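Soluble lytic murein transglycosylase (PDB 1QSA) cleaves the beta-1,4-glycosidic bonds between N-acetylmuramic acid and N-acetylglucosamine in periplasmic peptidoglycan, leaving a 1,6-anhydro bond on the muramic acid product. Local coordinates at residues A[427-432]-A[450-455]; A[446-451]-A[474-479]; A[456-461]-A[466-471]. One frame throughout, in Å; residues are numbered along the deposited sequence.

Contact 1. Residues A[427-432]-A[450-455]; sequences QWWDLS and PLAYND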
loop_
_atom_site.group_PDB
_atom_site.type_symbol
_atom_site.label_atom_id
_atom_site.label_comp_id
_atom_site.label_asym_id
_atom_site.label_seq_id
_atom_site.Cartn_x
_atom_site.Cartn_y
_atom_site.Cartn_z
ATOM N N GLN A 427 -16.837 12.089 16.250
ATOM C CA GLN A 427 -16.945 10.677 15.910
ATOM C C GLN A 427 -16.707 10.376 14.428
ATOM O O GLN A 427 -17.282 9.427 13.879
ATOM C CB GLN A 427 -18.257 10.068 16.421
ATOM C CG GLN A 427 -18.383 10.205 17.921
ATOM C CD GLN A 427 -19.462 9.338 18.517
ATOM O OE1 GLN A 427 -20.284 8.753 17.803
ATOM N NE2 GLN A 427 -19.472 9.248 19.837
ATOM N N TRP A 428 -15.862 11.194 13.802
ATOM C CA TRP A 428 -15.449 11.006 12.402
ATOM C C TRP A 428 -14.139 10.223 12.588
ATOM O O TRP A 428 -13.031 10.762 12.436
ATOM C CB TRP A 428 -15.160 12.351 11.730
ATOM C CG TRP A 428 -16.361 13.277 11.612
ATOM C CD1 TRP A 428 -17.681 12.940 11.698
ATOM C CD2 TRP A 428 -16.318 14.688 11.361
ATOM N NE1 TRP A 428 -18.469 14.060 11.510
ATOM C CE2 TRP A 428 -17.658 15.144 11.302
ATOM C CE3 TRP A 428 -15.280 15.613 11.182
ATOM C CZ2 TRP A 428 -17.985 16.495 11.070
ATOM C CZ3 TRP A 428 -15.606 16.960 10.952
ATOM C CH2 TRP A 428 -16.954 17.378 10.900
ATOM N N TRP A 429 -14.288 8.945 12.942
ATOM C CA TRP A 429 -13.145 8.077 13.272
ATOM C C TRP A 429 -12.089 7.981 12.187
ATOM O O TRP A 429 -10.884 8.052 12.480
ATOM C CB TRP A 429 -13.633 6.687 13.672
ATOM C CG TRP A 429 -14.804 6.716 14.633
ATOM C CD1 TRP A 429 -16.028 6.135 14.444
ATOM C CD2 TRP A 429 -14.836 7.308 15.941
ATOM N NE1 TRP A 429 -16.808 6.315 15.558
ATOM C CE2 TRP A 429 -16.102 7.027 16.493
ATOM C CE3 TRP A 429 -13.914 8.048 16.699
ATOM C CZ2 TRP A 429 -16.477 7.450 17.774
ATOM C CZ3 TRP A 429 -14.291 8.477 17.988
ATOM C CH2 TRP A 429 -15.562 8.170 18.506
ATOM N N ASP A 430 -12.531 7.765 10.948
ATOM C CA ASP A 430 -11.571 7.705 9.847
ATOM C C ASP A 430 -10.790 9.012 9.658
ATOM O O ASP A 430 -9.577 8.995 9.421
ATOM C CB ASP A 430 -12.206 7.220 8.528
ATOM C CG ASP A 430 -13.526 7.880 8.190
ATOM O OD1 ASP A 430 -13.961 8.864 8.823
ATOM O OD2 ASP A 430 -14.168 7.367 7.256
ATOM N N LEU A 431 -11.468 10.150 9.786
ATOM C CA LEU A 431 -10.794 11.433 9.641
ATOM C C LEU A 431 -9.797 11.668 10.769
ATOM O O LEU A 431 -8.738 12.250 10.554
ATOM C CB LEU A 431 -11.816 12.580 9.555
ATOM C CG LEU A 431 -12.826 12.405 8.413
ATOM C CD1 LEU A 431 -13.696 13.675 8.298
ATOM C CD2 LEU A 431 -12.074 12.153 7.090
ATOM N N SER A 432 -10.135 11.206 11.968
ATOM C CA SER A 432 -9.236 11.340 13.110
ATOM C C SER A 432 -7.936 10.591 12.800
ATOM O O SER A 432 -6.851 11.156 12.921
ATOM C CB SER A 432 -9.897 10.767 14.374
ATOM O OG SER A 432 -9.016 10.774 15.490
ATOM N N PRO A 450 -9.284 5.280 17.930
ATOM C CA PRO A 450 -10.598 5.597 18.487
ATOM C C PRO A 450 -11.473 4.363 18.683
ATOM O O PRO A 450 -11.333 3.389 17.939
ATOM C CB PRO A 450 -11.191 6.525 17.431
ATOM C CG PRO A 450 -10.614 5.988 16.145
ATOM C CD PRO A 450 -9.167 5.754 16.532
ATOM N N LEU A 451 -12.382 4.420 19.661
ATOM C CA LEU A 451 -13.303 3.318 19.937
ATOM C C LEU A 451 -14.468 3.376 18.954
ATOM O O LEU A 451 -15.631 3.573 19.333
ATOM C CB LEU A 451 -13.815 3.384 21.381
ATOM C CG LEU A 451 -12.721 3.237 22.439
ATOM C CD1 LEU A 451 -13.338 3.336 23.833
ATOM C CD2 LEU A 451 -11.983 1.914 22.269
ATOM N N ALA A 452 -14.142 3.149 17.690
ATOM C CA ALA A 452 -15.110 3.206 16.600
ATOM C C ALA A 452 -16.123 2.059 16.564
ATOM O O ALA A 452 -15.768 0.895 16.799
ATOM C CB ALA A 452 -14.365 3.277 15.292
ATOM N N TYR A 453 -17.391 2.400 16.317
ATOM C CA TYR A 453 -18.486 1.438 16.224
ATOM C C TYR A 453 -18.487 0.532 17.457
ATOM O O TYR A 453 -18.752 -0.662 17.362
ATOM C CB TYR A 453 -18.326 0.600 14.931
ATOM C CG TYR A 453 -18.208 1.447 13.686
ATOM C CD1 TYR A 453 -19.355 1.951 13.062
ATOM C CD2 TYR A 453 -16.958 1.775 13.152
ATOM C CE1 TYR A 453 -19.262 2.765 11.938
ATOM C CE2 TYR A 453 -16.852 2.590 12.028
ATOM C CZ TYR A 453 -18.018 3.081 11.429
ATOM O OH TYR A 453 -17.941 3.893 10.326
ATOM N N ASN A 454 -18.224 1.128 18.622
ATOM C CA ASN A 454 -18.125 0.371 19.863
ATOM C C ASN A 454 -19.301 -0.563 20.145
ATOM O O ASN A 454 -19.103 -1.756 20.420
ATOM C CB ASN A 454 -17.870 1.322 21.042
ATOM C CG ASN A 454 -17.532 0.583 22.317
ATOM O OD1 ASN A 454 -16.467 -0.019 22.432
ATOM N ND2 ASN A 454 -18.450 0.604 23.276
ATOM N N ASP A 455 -20.518 -0.029 20.076
ATOM C CA ASP A 455 -21.723 -0.826 20.321
ATOM C C ASP A 455 -21.859 -2.002 19.355
ATOM O O ASP A 455 -22.202 -3.104 19.775
ATOM C CB ASP A 455 -22.981 0.042 20.241
ATOM C CG ASP A 455 -23.058 1.071 21.360
ATOM O OD1 ASP A 455 -22.449 0.843 22.429
ATOM O OD2 ASP A 455 -23.725 2.113 21.161
HETATM O O HOH W 1 -19.196 4.914 15.936
#
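Trp429, in the first turn of helix 429-438, lays its indole against the chain that runs from Pro450 to Tyr453. Its CB already lies 3.8 Å from the methyl CB of Ala452 and within van der Waals range of Pro450 CG. CG stands beside the backbone N and anti to the carbonyl carbon (chi1 -45°), which carries the ring system away from its own helix and across to the other segment. Over one face of the five-membered ring sits Ala452 CB, a CH-pi contact 3.7 Å from the ring centroid and 25° off the normal; CD1 and CG are the ring atoms it approaches most. The CE3-CZ3 side of the six-membered ring meets Pro450: CE3 comes to 3.2 Å from Pro450 CB, a tight approach, as the two side chains slide past each other. Gln427 CA backs the opposite face of the indole. The edge of the Trp429 five-membered ring is turned to the face of the Tyr453 ring, planes at 63°, with CD1 nearest CE2. NE1, the polar atom of the indole, makes no direct bond across the contact; Trp429 NE1 donates in the ring plane to a water 2.8 Å away. Tyr453 N donates to the same water, which thus satisfies both N-H groups. Tyr453 is the N-cap residue of helix 454-461 and the third position of a type II turn, Leu451 to Asn454. Helix 413-425 packs on Pro450 through Phe424, Trp481 touches Pro450 and Ala452, and Pro523 and Ile527 of helix 523-540 touch Tyr453.

Contact 2. Residues A[446-451]-A[474-479]; sequences EERFPL and IARQES. With SO4 (sulfate ion), chain H; SO4 (sulfate ion), chain B.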
loop_
_atom_site.group_PDB
_atom_site.type_symbol
_atom_site.label_atom_id
_atom_site.label_comp_id
_atom_site.label_asym_id
_atom_site.label_seq_id
_atom_site.Cartn_x
_atom_site.Cartn_y
_atom_site.Cartn_z
ATOM N N GLU A 446 -4.812 8.256 21.479
ATOM C CA GLU A 446 -6.270 8.277 21.575
ATOM C C GLU A 446 -6.927 8.561 20.224
ATOM O O GLU A 446 -7.925 7.935 19.876
ATOM C CB GLU A 446 -6.754 9.289 22.630
ATOM C CG GLU A 446 -8.200 9.025 23.002
ATOM C CD GLU A 446 -8.721 9.861 24.147
ATOM O OE1 GLU A 446 -8.153 10.934 24.426
ATOM O OE2 GLU A 446 -9.720 9.424 24.762
ATOM N N GLU A 447 -6.360 9.509 19.477
ATOM C CA GLU A 447 -6.882 9.882 18.162
ATOM C C GLU A 447 -6.525 8.857 17.090
ATOM O O GLU A 447 -7.254 8.700 16.101
ATOM C CB GLU A 447 -6.391 11.277 17.748
ATOM C CG GLU A 447 -6.920 12.436 18.621
ATOM C CD GLU A 447 -6.233 12.541 19.970
ATOM O OE1 GLU A 447 -5.054 12.152 20.091
ATOM O OE2 GLU A 447 -6.868 13.034 20.922
ATOM N N ARG A 448 -5.409 8.155 17.284
ATOM C CA ARG A 448 -4.984 7.121 16.339
ATOM C C ARG A 448 -5.795 5.828 16.509
ATOM O O ARG A 448 -5.917 5.042 15.568
ATOM C CB ARG A 448 -3.505 6.748 16.554
ATOM C CG ARG A 448 -2.480 7.862 16.241
ATOM C CD ARG A 448 -1.030 7.335 16.362
ATOM N NE ARG A 448 -0.771 6.294 15.380
ATOM C CZ ARG A 448 0.057 5.265 15.563
ATOM N NH1 ARG A 448 0.788 5.166 16.672
ATOM N NH2 ARG A 448 0.186 4.351 14.614
ATOM N N PHE A 449 -6.314 5.587 17.713
ATOM C CA PHE A 449 -7.037 4.349 17.980
ATOM C C PHE A 449 -8.366 4.617 18.654
ATOM O O PHE A 449 -8.606 4.183 19.784
ATOM C CB PHE A 449 -6.134 3.433 18.824
ATOM C CG PHE A 449 -4.842 3.093 18.136
ATOM C CD1 PHE A 449 -4.832 2.179 17.078
ATOM C CD2 PHE A 449 -3.661 3.782 18.449
ATOM C CE1 PHE A 449 -3.665 1.966 16.329
ATOM C CE2 PHE A 449 -2.493 3.582 17.711
ATOM C CZ PHE A 449 -2.493 2.674 16.644
ATOM N N PRO A 450 -9.284 5.280 17.930
ATOM C CA PRO A 450 -10.598 5.597 18.487
ATOM C C PRO A 450 -11.473 4.363 18.683
ATOM O O PRO A 450 -11.333 3.389 17.939
ATOM C CB PRO A 450 -11.191 6.525 17.431
ATOM C CG PRO A 450 -10.614 5.988 16.145
ATOM C CD PRO A 450 -9.167 5.754 16.532
ATOM N N LEU A 451 -12.382 4.420 19.661
ATOM C CA LEU A 451 -13.303 3.318 19.937
ATOM C C LEU A 451 -14.468 3.376 18.954
ATOM O O LEU A 451 -15.631 3.573 19.333
ATOM C CB LEU A 451 -13.815 3.384 21.381
ATOM C CG LEU A 451 -12.721 3.237 22.439
ATOM C CD1 LEU A 451 -13.338 3.336 23.833
ATOM C CD2 LEU A 451 -11.983 1.914 22.269
ATOM N N ILE A 474 -8.222 -5.555 14.334
ATOM C CA ILE A 474 -8.226 -6.057 12.952
ATOM C C ILE A 474 -8.843 -5.008 12.018
ATOM O O ILE A 474 -8.276 -4.675 10.969
ATOM C CB ILE A 474 -8.982 -7.421 12.867
ATOM C CG1 ILE A 474 -8.142 -8.534 13.530
ATOM C CG2 ILE A 474 -9.332 -7.780 11.399
ATOM C CD1 ILE A 474 -7.003 -9.094 12.646
ATOM N N ALA A 475 -9.992 -4.458 12.410
ATOM C CA ALA A 475 -10.647 -3.436 11.588
ATOM C C ALA A 475 -9.777 -2.183 11.424
ATOM O O ALA A 475 -9.668 -1.622 10.327
ATOM C CB ALA A 475 -11.996 -3.070 12.195
ATOM N N ARG A 476 -9.138 -1.756 12.517
ATOM C CA ARG A 476 -8.270 -0.580 12.489
ATOM C C ARG A 476 -7.130 -0.788 11.487
ATOM O O ARG A 476 -6.829 0.091 10.680
ATOM C CB ARG A 476 -7.722 -0.307 13.896
ATOM C CG ARG A 476 -6.568 0.705 13.955
ATOM C CD ARG A 476 -6.983 2.091 13.491
ATOM N NE ARG A 476 -5.890 3.055 13.639
ATOM C CZ ARG A 476 -4.859 3.165 12.812
ATOM N NH1 ARG A 476 -4.782 2.394 11.732
ATOM N NH2 ARG A 476 -3.927 4.094 13.037
ATOM N N GLN A 477 -6.539 -1.981 11.505
ATOM C CA GLN A 477 -5.454 -2.302 10.590
ATOM C C GLN A 477 -5.949 -2.362 9.150
ATOM O O GLN A 477 -5.306 -1.823 8.245
ATOM C CB GLN A 477 -4.813 -3.645 10.967
ATOM C CG GLN A 477 -3.966 -4.287 9.857
ATOM C CD GLN A 477 -2.747 -3.473 9.484
ATOM O OE1 GLN A 477 -2.164 -2.782 10.316
ATOM N NE2 GLN A 477 -2.353 -3.543 8.219
ATOM N N GLU A 478 -7.104 -2.991 8.957
ATOM C CA GLU A 478 -7.650 -3.180 7.612
ATOM C C GLU A 478 -8.120 -1.926 6.880
ATOM O O GLU A 478 -7.725 -1.673 5.730
ATOM C CB GLU A 478 -8.820 -4.189 7.647
ATOM C CG GLU A 478 -8.426 -5.635 8.004
ATOM C CD GLU A 478 -7.590 -6.317 6.924
ATOM O OE1 GLU A 478 -7.295 -5.686 5.886
ATOM O OE2 GLU A 478 -7.243 -7.509 7.108
ATOM N N SER A 479 -8.909 -1.104 7.567
ATOM C CA SER A 479 -9.521 0.065 6.927
ATOM C C SER A 479 -9.205 1.440 7.487
ATOM O O SER A 479 -9.660 2.445 6.913
ATOM C CB SER A 479 -11.035 -0.097 7.013
ATOM O OG SER A 479 -11.434 -0.024 8.375
HETATM S S SO4 H . -1.012 3.941 11.060
HETATM O O1 SO4 H . -0.708 3.093 12.229
HETATM O O2 SO4 H . -0.111 3.590 9.947
HETATM O O3 SO4 H . -2.408 3.720 10.649
HETATM O O4 SO4 H . -0.822 5.354 11.425
HETATM S S SO4 B . 2.634 1.807 16.430
HETATM O O1 SO4 B . 2.387 0.447 16.949
HETATM O O2 SO4 B . 2.182 2.800 17.425
HETATM O O3 SO4 B . 4.082 1.955 16.204
HETATM O O4 SO4 B . 1.928 2.017 15.154
#
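Arg448 and Arg476 meet where the short helix 445-448 ends against helix 468-479, the helix of the lysozyme-like SLT domain that carries Glu478, the predicted active-site residue. The direct hydrogen bonding is from side chain to backbone. Arg476 NE donates to Arg448 O at 2.8 Å, with an N-H...O angle of 168° and the oxygen close to the guanidinium plane; NH2 adds a weak bond to the same carbonyl. Arg476 reaches this helix end because its chain leaves CA opposite the backbone N (chi1 167°) and then bends at chi2. Aromatic packing comes next. Phe449 CE1 lies over one face of the Arg476 guanidinium, 3.7 Å from NE, with the ring and guanidinium planes only 16° apart, while Phe449 CE2 lies over the centre of the Arg448 guanidinium. Tyr594 and Tyr597 of helix 582-601 also meet the same phenyl ring. The ionic group is built on sulfates, probably from the crystallisation liquor. One takes hydrogen bonds from both arginines, so its negative charge is likely to offset the closeness of the two cations; the other is gripped by Arg448 NH1 and NH2. An alanine in place of Arg476 would probably leave Arg448 O without its side-chain donor, open a gap beside Phe449 CE1 and take two bonds from the shared sulfate. Arg476 NH1 and NH2 both converge on O3 of that sulfate (chain H), each at 2.9 Å, whereas Arg448 NH2 holds its O1 at 2.8 Å.

Contact 3. Residues A[456-461]-A[466-471]; sequences LFKRYT and IPQSYA. With SO4 (sulfate ion), chain L.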
loop_
_atom_site.group_PDB
_atom_site.type_symbol
_atom_site.label_atom_id
_atom_site.label_comp_id
_atom_site.label_asym_id
_atom_site.label_seq_id
_atom_site.Cartn_x
_atom_site.Cartn_y
_atom_site.Cartn_z
ATOM N N LEU A 456 -21.552 -1.783 18.079
ATOM C CA LEU A 456 -21.647 -2.864 17.105
ATOM C C LEU A 456 -20.617 -3.955 17.383
ATOM O O LEU A 456 -20.945 -5.137 17.322
ATOM C CB LEU A 456 -21.497 -2.348 15.673
ATOM C CG LEU A 456 -22.708 -1.588 15.114
ATOM C CD1 LEU A 456 -22.346 -0.909 13.799
ATOM C CD2 LEU A 456 -23.869 -2.563 14.926
ATOM N N PHE A 457 -19.373 -3.570 17.658
ATOM C CA PHE A 457 -18.351 -4.578 17.955
ATOM C C PHE A 457 -18.686 -5.359 19.219
ATOM O O PHE A 457 -18.492 -6.570 19.262
ATOM C CB PHE A 457 -16.943 -3.971 18.035
ATOM C CG PHE A 457 -16.315 -3.731 16.685
ATOM C CD1 PHE A 457 -15.815 -4.804 15.934
ATOM C CD2 PHE A 457 -16.241 -2.450 16.158
ATOM C CE1 PHE A 457 -15.244 -4.594 14.660
ATOM C CE2 PHE A 457 -15.679 -2.227 14.903
ATOM C CZ PHE A 457 -15.179 -3.303 14.150
ATOM N N LYS A 458 -19.263 -4.687 20.215
ATOM C CA LYS A 458 -19.648 -5.353 21.451
ATOM C C LYS A 458 -20.728 -6.380 21.137
ATOM O O LYS A 458 -20.599 -7.558 21.474
ATOM C CB LYS A 458 -20.169 -4.339 22.483
ATOM C CG LYS A 458 -20.525 -4.982 23.825
ATOM C CD LYS A 458 -21.046 -3.957 24.816
ATOM C CE LYS A 458 -21.329 -4.598 26.176
ATOM N NZ LYS A 458 -22.081 -3.661 27.082
ATOM N N ARG A 459 -21.766 -5.941 20.431
ATOM C CA ARG A 459 -22.871 -6.814 20.068
ATOM C C ARG A 459 -22.441 -8.037 19.261
ATOM O O ARG A 459 -22.882 -9.150 19.543
ATOM C CB ARG A 459 -23.924 -6.028 19.278
ATOM C CG ARG A 459 -25.155 -6.837 18.881
ATOM C CD ARG A 459 -26.052 -6.076 17.913
ATOM N NE ARG A 459 -26.244 -4.683 18.313
ATOM C CZ ARG A 459 -26.706 -3.730 17.506
ATOM N NH1 ARG A 459 -27.051 -4.016 16.258
ATOM N NH2 ARG A 459 -26.840 -2.489 17.953
ATOM N N TYR A 460 -21.554 -7.829 18.286
ATOM C CA TYR A 460 -21.104 -8.913 17.418
ATOM C C TYR A 460 -19.970 -9.783 17.927
ATOM O O TYR A 460 -19.538 -10.699 17.228
ATOM C CB TYR A 460 -20.844 -8.403 15.999
ATOM C CG TYR A 460 -22.135 -8.117 15.268
ATOM C CD1 TYR A 460 -22.846 -9.147 14.666
ATOM C CD2 TYR A 460 -22.683 -6.829 15.233
ATOM C CE1 TYR A 460 -24.070 -8.909 14.046
ATOM C CE2 TYR A 460 -23.925 -6.582 14.613
ATOM C CZ TYR A 460 -24.602 -7.639 14.024
ATOM O OH TYR A 460 -25.814 -7.453 13.406
ATOM N N THR A 461 -19.442 -9.468 19.106
ATOM C CA THR A 461 -18.428 -10.322 19.703
ATOM C C THR A 461 -18.918 -10.940 21.015
ATOM O O THR A 461 -18.262 -11.831 21.539
ATOM C CB THR A 461 -17.052 -9.636 19.954
ATOM O OG1 THR A 461 -17.212 -8.489 20.798
ATOM C CG2 THR A 461 -16.405 -9.210 18.630
ATOM N N ILE A 466 -13.584 -14.462 20.174
ATOM C CA ILE A 466 -12.673 -13.366 19.834
ATOM C C ILE A 466 -13.001 -12.153 20.707
ATOM O O ILE A 466 -14.177 -11.817 20.899
ATOM C CB ILE A 466 -12.786 -12.925 18.323
ATOM C CG1 ILE A 466 -14.252 -12.701 17.910
ATOM C CG2 ILE A 466 -12.069 -13.941 17.418
ATOM C CD1 ILE A 466 -14.391 -11.943 16.577
ATOM N N PRO A 467 -11.982 -11.548 21.339
ATOM C CA PRO A 467 -12.231 -10.370 22.184
ATOM C C PRO A 467 -12.708 -9.173 21.346
ATOM O O PRO A 467 -12.327 -9.026 20.180
ATOM C CB PRO A 467 -10.849 -10.076 22.772
ATOM C CG PRO A 467 -10.183 -11.406 22.799
ATOM C CD PRO A 467 -10.591 -12.007 21.461
ATOM N N GLN A 468 -13.541 -8.321 21.932
ATOM C CA GLN A 468 -14.004 -7.119 21.221
ATOM C C GLN A 468 -12.801 -6.274 20.771
ATOM O O GLN A 468 -12.750 -5.819 19.632
ATOM C CB GLN A 468 -14.906 -6.271 22.113
ATOM C CG GLN A 468 -15.528 -5.090 21.357
ATOM C CD GLN A 468 -16.246 -4.125 22.276
ATOM O OE1 GLN A 468 -16.801 -4.530 23.297
ATOM N NE2 GLN A 468 -16.240 -2.845 21.921
ATOM N N SER A 469 -11.829 -6.090 21.663
ATOM C CA SER A 469 -10.626 -5.311 21.371
ATOM C C SER A 469 -9.878 -5.864 20.157
ATOM O O SER A 469 -9.367 -5.106 19.329
ATOM C CB SER A 469 -9.700 -5.297 22.599
ATOM O OG SER A 469 -9.205 -6.604 22.888
ATOM N N TYR A 470 -9.853 -7.186 20.049
ATOM C CA TYR A 470 -9.169 -7.857 18.959
ATOM C C TYR A 470 -9.857 -7.597 17.616
ATOM O O TYR A 470 -9.180 -7.306 16.623
ATOM C CB TYR A 470 -9.049 -9.353 19.256
ATOM C CG TYR A 470 -8.386 -10.122 18.150
ATOM C CD1 TYR A 470 -7.133 -9.731 17.655
ATOM C CD2 TYR A 470 -9.029 -11.210 17.552
ATOM C CE1 TYR A 470 -6.537 -10.404 16.579
ATOM C CE2 TYR A 470 -8.445 -11.889 16.485
ATOM C CZ TYR A 470 -7.205 -11.481 16.005
ATOM O OH TYR A 470 -6.650 -12.140 14.925
ATOM N N ALA A 471 -11.187 -7.724 17.577
ATOM C CA ALA A 471 -11.945 -7.448 16.343
ATOM C C ALA A 471 -11.711 -5.995 15.915
ATOM O O ALA A 471 -11.529 -5.695 14.730
ATOM C CB ALA A 471 -13.424 -7.698 16.553
HETATM S S SO4 L . -14.456 -9.415 25.546
HETATM O O1 SO4 L . -14.910 -9.037 24.197
HETATM O O2 SO4 L . -13.231 -8.674 25.890
HETATM O O3 SO4 L . -15.506 -9.093 26.529
HETATM O O4 SO4 L . -14.169 -10.861 25.592
HETATM O O HOH W 2 -15.912 -12.112 23.134
#
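Thr461 and Gln468 cross at about a right angle where helix 454-461 meets the start of helix 468-479. Thr461 OG1 rests 3.5 Å from Gln468 CB, while the hydroxyl donates back along its own helix to Phe457 O at 2.8 Å. This bond, tilted 30° from the carbonyl plane, holds the threonine rotation with chi1 at 58°, and CG2 is thereby turned to the apolar side. There the methyl meets Ala471 CB at 3.9 Å and the CD1 end of Ile466, whose side chain also runs nearly perpendicular to that of Thr461. Gln468 extends fully from CG onward and lies across the helix surface between Phe457 and Lys458: its CG packs on Phe457 CB at 3.8 Å, and OE1 comes within 3.5 Å of Lys458 CB. The Lys458 side chain stretches away from this amide, so their meeting is confined to its root. Gln468 NE2 makes a weak hydrogen bond to Asn454. Phe457 brings CD1 obliquely to Ala471 CB, 3.8 Å away, and its ring goes on to Met472 and Ala475 on the same helix, with Ile527 also touching it. Pro467 is the N-cap residue, and a sulfate, probably from the crystallisation liquor, accepts a hydrogen bond from Gln468 N, an anion at a helix N-terminus, where the dipole is likely to favour it. Two consecutive helices joined by a short loop, with a small apolar cluster of Phe457, Ala471, Ile466 and the Thr461 methyl between them, make a helix-loop-helix within the lysozyme-like SLT domain; helix 468-479 goes on to carry Glu478, the predicted active-site residue.

Overall arrangement
The three contacts cluster in an all-helical part of the chain, with helix 429-438 on one side and helix 468-479, of the SLT domain, on the other. Contacts 1 and 2 have centres about 8 Å apart and share Pro450 and Leu451; Ser432 OG probably hydrogen-bonds to Glu447 O between them. Contact 3 is about 14 Å from contact 1 and 13 Å from contact 2, centre to centre. It shares helix 454-461 with contact 1, which is complete before contact 3 begins, and helix 468-479 with contact 2, whose span along the sequence includes all of contact 3. Together they join helices 429-438 and 445-448 to the helix bearing the predicted active-site residue.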